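Local coordinates for protein farnesyl diphosphate synthase (Rhodobacter capsulatus, PDB 3M0G) that probably condenses isopentenyl diphosphate with an allylic diphosphate such as farnesyl diphosphate, using magnesium, to lengthen isoprenoid chains, at residues G41-A46 / A69-H74. Sequence-based numbering, arbitrary orientation.
Sequences GKRLRA and AVEALH
Bends at chi2 in both R43 (-55°) and E71 (-64°) fold these two side chains back until the guanidinium of one meets the carboxylate of the other, while H74, its CG anti to the backbone N, reaches out to lie against R45. The salt bridge runs from R43 NH1 to E71 OE1 at 3.1 Å. The oxygen sits at the edge of the guanidinium and in its plane, and is itself met on its anti side, tilted out of the carboxylate plane. The two flat groups stand almost perpendicular, and NH1 alone bonds to the carboxylate within this contact; NH2 forms a salt bridge with E15 and a hydrogen bond to the carbonyl O of A38. The second oxygen, E71 OE2, accepts the backbone N-H of A46 through its anti lone pair at 3.2 Å (N to OE2). The carboxylate thereby receives an N-H from the first turn of helix 44-55, where the helix dipole would probably add to its hold. Two waters also donate to the carboxylate: one to OE1, weakly accepting from R43 N, the other to OE2 while accepting from R45 N and NH1. Each oxygen has one protein and one water partner here, which probably helps to stabilise the buried charge. Next to the carboxylate, E71 CG packs on A46 CB at 3.4 Å.

The guanidinium of R45 lies flat on the H74 ring, centres 3.8 Å apart and planes at 12°, with NH1 above the middle of the ring. V70 CG1 packs against R45 CB at 3.8 Å. The loop and first turn of helix 44-55 are in this way fastened to helix 60-81 within the all-helical prenyl synthase fold. Helix 3-23 packs against R43, A46 and E71, L182 of helix 168-194 touches R45, V70 and H74, and F212 of helix 199-219 also meets R45.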
ATOM      1  N   GLY B  41     -19.285   5.501   7.684  1.00 17.60           N
ATOM      2  CA  GLY B  41     -18.317   5.927   8.692  1.00 17.84           C
ATOM      3  C   GLY B  41     -18.469   7.407   8.998  1.00 17.97           C
ATOM      4  O   GLY B  41     -19.010   8.166   8.183  1.00 18.26           O
ATOM      5  N   LYS B  42     -17.982   7.814  10.171  1.00 17.40           N
ATOM      6  CA  LYS B  42     -18.118   9.192  10.636  1.00 17.10           C
ATOM      7  C   LYS B  42     -17.187  10.148   9.880  1.00 15.71           C
ATOM      8  O   LYS B  42     -17.394  11.369   9.889  1.00 16.09           O
ATOM      9  CB  LYS B  42     -17.917   9.280  12.158  1.00 18.53           C
ATOM     10  CG  LYS B  42     -16.463   9.278  12.594  1.00 20.93           C
ATOM     11  CD  LYS B  42     -16.252   8.905  14.059  1.00 20.33           C
ATOM     12  CE  LYS B  42     -14.781   9.117  14.404  1.00 20.65           C
ATOM     13  NZ  LYS B  42     -14.188   8.016  15.195  1.00 20.63           N
ATOM     14  N   ARG B  43     -16.176   9.584   9.216  1.00 14.02           N
ATOM     15  CA  ARG B  43     -15.274  10.330   8.328  1.00 11.67           C
ATOM     16  C   ARG B  43     -14.358  11.315   9.081  1.00 10.97           C
ATOM     17  O   ARG B  43     -14.040  12.378   8.544  1.00 10.08           O
ATOM     18  CB  ARG B  43     -16.066  11.066   7.206  1.00 10.27           C
ATOM     19  CG  ARG B  43     -17.000  10.200   6.333  1.00 10.46           C
ATOM     20  CD  ARG B  43     -16.290   8.993   5.651  1.00  9.69           C
ATOM     21  NE  ARG B  43     -17.024   8.470   4.486  1.00 10.96           N
ATOM     22  CZ  ARG B  43     -16.634   7.436   3.731  1.00  9.56           C
ATOM     23  NH1 ARG B  43     -15.498   6.786   3.984  1.00 11.23           N
ATOM     24  NH2 ARG B  43     -17.378   7.045   2.698  1.00 11.40           N
ATOM     25  N   LEU B  44     -13.945  10.974  10.311  1.00 11.07           N
ATOM     26  CA  LEU B  44     -13.066  11.864  11.124  1.00 11.51           C
ATOM     27  C   LEU B  44     -11.809  12.305  10.368  1.00 10.26           C
ATOM     28  O   LEU B  44     -11.468  13.476  10.341  1.00  9.92           O
ATOM     29  CB  LEU B  44     -12.658  11.217  12.465  1.00 13.54           C
ATOM     30  CG  LEU B  44     -11.636  11.944  13.376  1.00  9.83           C
ATOM     31  CD1 LEU B  44     -12.084  13.343  13.747  1.00 14.55           C
ATOM     32  CD2 LEU B  44     -11.307  11.129  14.629  1.00 14.67           C
ATOM     33  N   ARG B  45     -11.137  11.349   9.745  1.00  9.21           N
ATOM     34  CA  ARG B  45      -9.853  11.596   9.109  1.00  9.11           C
ATOM     35  C   ARG B  45     -10.011  12.489   7.879  1.00  8.89           C
ATOM     36  O   ARG B  45      -9.304  13.492   7.730  1.00  7.15           O
ATOM     37  CB  ARG B  45      -9.180  10.265   8.808  1.00  9.83           C
ATOM     38  CG  ARG B  45      -8.840   9.535  10.106  1.00  9.90           C
ATOM     39  CD  ARG B  45      -8.539   8.049   9.886  1.00 10.11           C
ATOM     40  NE  ARG B  45      -8.397   7.349  11.161  1.00 11.07           N
ATOM     41  CZ  ARG B  45      -9.422   6.928  11.914  1.00 10.24           C
ATOM     42  NH1 ARG B  45     -10.678   7.141  11.541  1.00 10.77           N
ATOM     43  NH2 ARG B  45      -9.188   6.305  13.058  1.00 11.29           N
ATOM     44  N   ALA B  46     -10.976  12.138   7.033  1.00 10.32           N
ATOM     45  CA  ALA B  46     -11.330  12.935   5.871  1.00 10.77           C
ATOM     46  C   ALA B  46     -11.682  14.355   6.323  1.00 11.30           C
ATOM     47  O   ALA B  46     -11.341  15.335   5.660  1.00 11.11           O
ATOM     48  CB  ALA B  46     -12.488  12.305   5.155  1.00 11.43           C
ATOM     49  N   ALA B  69      -7.888   9.610   0.071  1.00  8.43           N
ATOM     50  CA  ALA B  69      -6.757   8.710   0.319  1.00  6.85           C
ATOM     51  C   ALA B  69      -6.734   8.199   1.754  1.00  6.23           C
ATOM     52  O   ALA B  69      -6.502   6.990   1.974  1.00  5.69           O
ATOM     53  CB  ALA B  69      -5.425   9.389  -0.027  1.00  6.21           C
ATOM     54  N   VAL B  70      -6.933   9.097   2.725  1.00  4.93           N
ATOM     55  CA  VAL B  70      -6.906   8.695   4.130  1.00  6.00           C
ATOM     56  C   VAL B  70      -8.090   7.819   4.509  1.00  6.72           C
ATOM     57  O   VAL B  70      -7.936   6.905   5.309  1.00  6.18           O
ATOM     58  CB  VAL B  70      -6.654   9.885   5.161  1.00  6.11           C
ATOM     59  CG1 VAL B  70      -7.861  10.800   5.333  1.00  5.54           C
ATOM     60  CG2 VAL B  70      -6.198   9.362   6.509  1.00  5.75           C
ATOM     61  N   GLU B  71      -9.259   8.088   3.926  1.00  8.30           N
ATOM     62  CA  GLU B  71     -10.417   7.217   4.145  1.00  8.86           C
ATOM     63  C   GLU B  71     -10.218   5.844   3.498  1.00  8.80           C
ATOM     64  O   GLU B  71     -10.572   4.805   4.075  1.00  8.52           O
ATOM     65  CB  GLU B  71     -11.690   7.881   3.642  1.00  8.28           C
ATOM     66  CG  GLU B  71     -12.168   9.017   4.515  1.00 12.35           C
ATOM     67  CD  GLU B  71     -12.578   8.552   5.916  1.00  7.84           C
ATOM     68  OE1 GLU B  71     -13.303   7.542   6.027  1.00 11.80           O
ATOM     69  OE2 GLU B  71     -12.170   9.210   6.900  1.00 12.74           O
ATOM     70  N   ALA B  72      -9.634   5.843   2.301  1.00  9.23           N
ATOM     71  CA  ALA B  72      -9.241   4.595   1.646  1.00  8.55           C
ATOM     72  C   ALA B  72      -8.272   3.781   2.496  1.00  7.98           C
ATOM     73  O   ALA B  72      -8.439   2.572   2.646  1.00  7.99           O
ATOM     74  CB  ALA B  72      -8.637   4.875   0.273  1.00  9.02           C
ATOM     75  N   LEU B  73      -7.244   4.443   3.036  1.00  6.99           N
ATOM     76  CA  LEU B  73      -6.234   3.767   3.832  1.00  7.21           C
ATOM     77  C   LEU B  73      -6.906   3.219   5.110  1.00  7.53           C
ATOM     78  O   LEU B  73      -6.646   2.083   5.520  1.00  7.85           O
ATOM     79  CB  LEU B  73      -5.045   4.719   4.140  1.00  7.26           C
ATOM     80  CG  LEU B  73      -3.627   4.214   4.515  1.00  9.67           C
ATOM     81  CD1 LEU B  73      -3.651   3.334   5.744  1.00  7.75           C
ATOM     82  CD2 LEU B  73      -2.912   3.475   3.348  1.00  7.75           C
ATOM     83  N   HIS B  74      -7.773   4.017   5.723  1.00  8.16           N
ATOM     84  CA  HIS B  74      -8.467   3.579   6.947  1.00  8.01           C
ATOM     85  C   HIS B  74      -9.332   2.364   6.651  1.00  6.78           C
ATOM     86  O   HIS B  74      -9.341   1.383   7.427  1.00  6.96           O
ATOM     87  CB  HIS B  74      -9.315   4.708   7.524  1.00  9.30           C
ATOM     88  CG  HIS B  74     -10.007   4.345   8.799  1.00  9.96           C
ATOM     89  ND1 HIS B  74     -11.375   4.439   8.959  1.00 10.25           N
ATOM     90  CD2 HIS B  74      -9.523   3.898   9.977  1.00 10.45           C
ATOM     91  CE1 HIS B  74     -11.698   4.063  10.183  1.00 10.40           C
ATOM     92  NE2 HIS B  74     -10.595   3.717  10.818  1.00 10.06           N
TER
HETATM   93  O   HOH W   1     -14.769   6.937   8.127  1.00  6.41           O
HETATM   94  O   HOH W   2     -12.002   8.340   9.336  1.00 11.04           O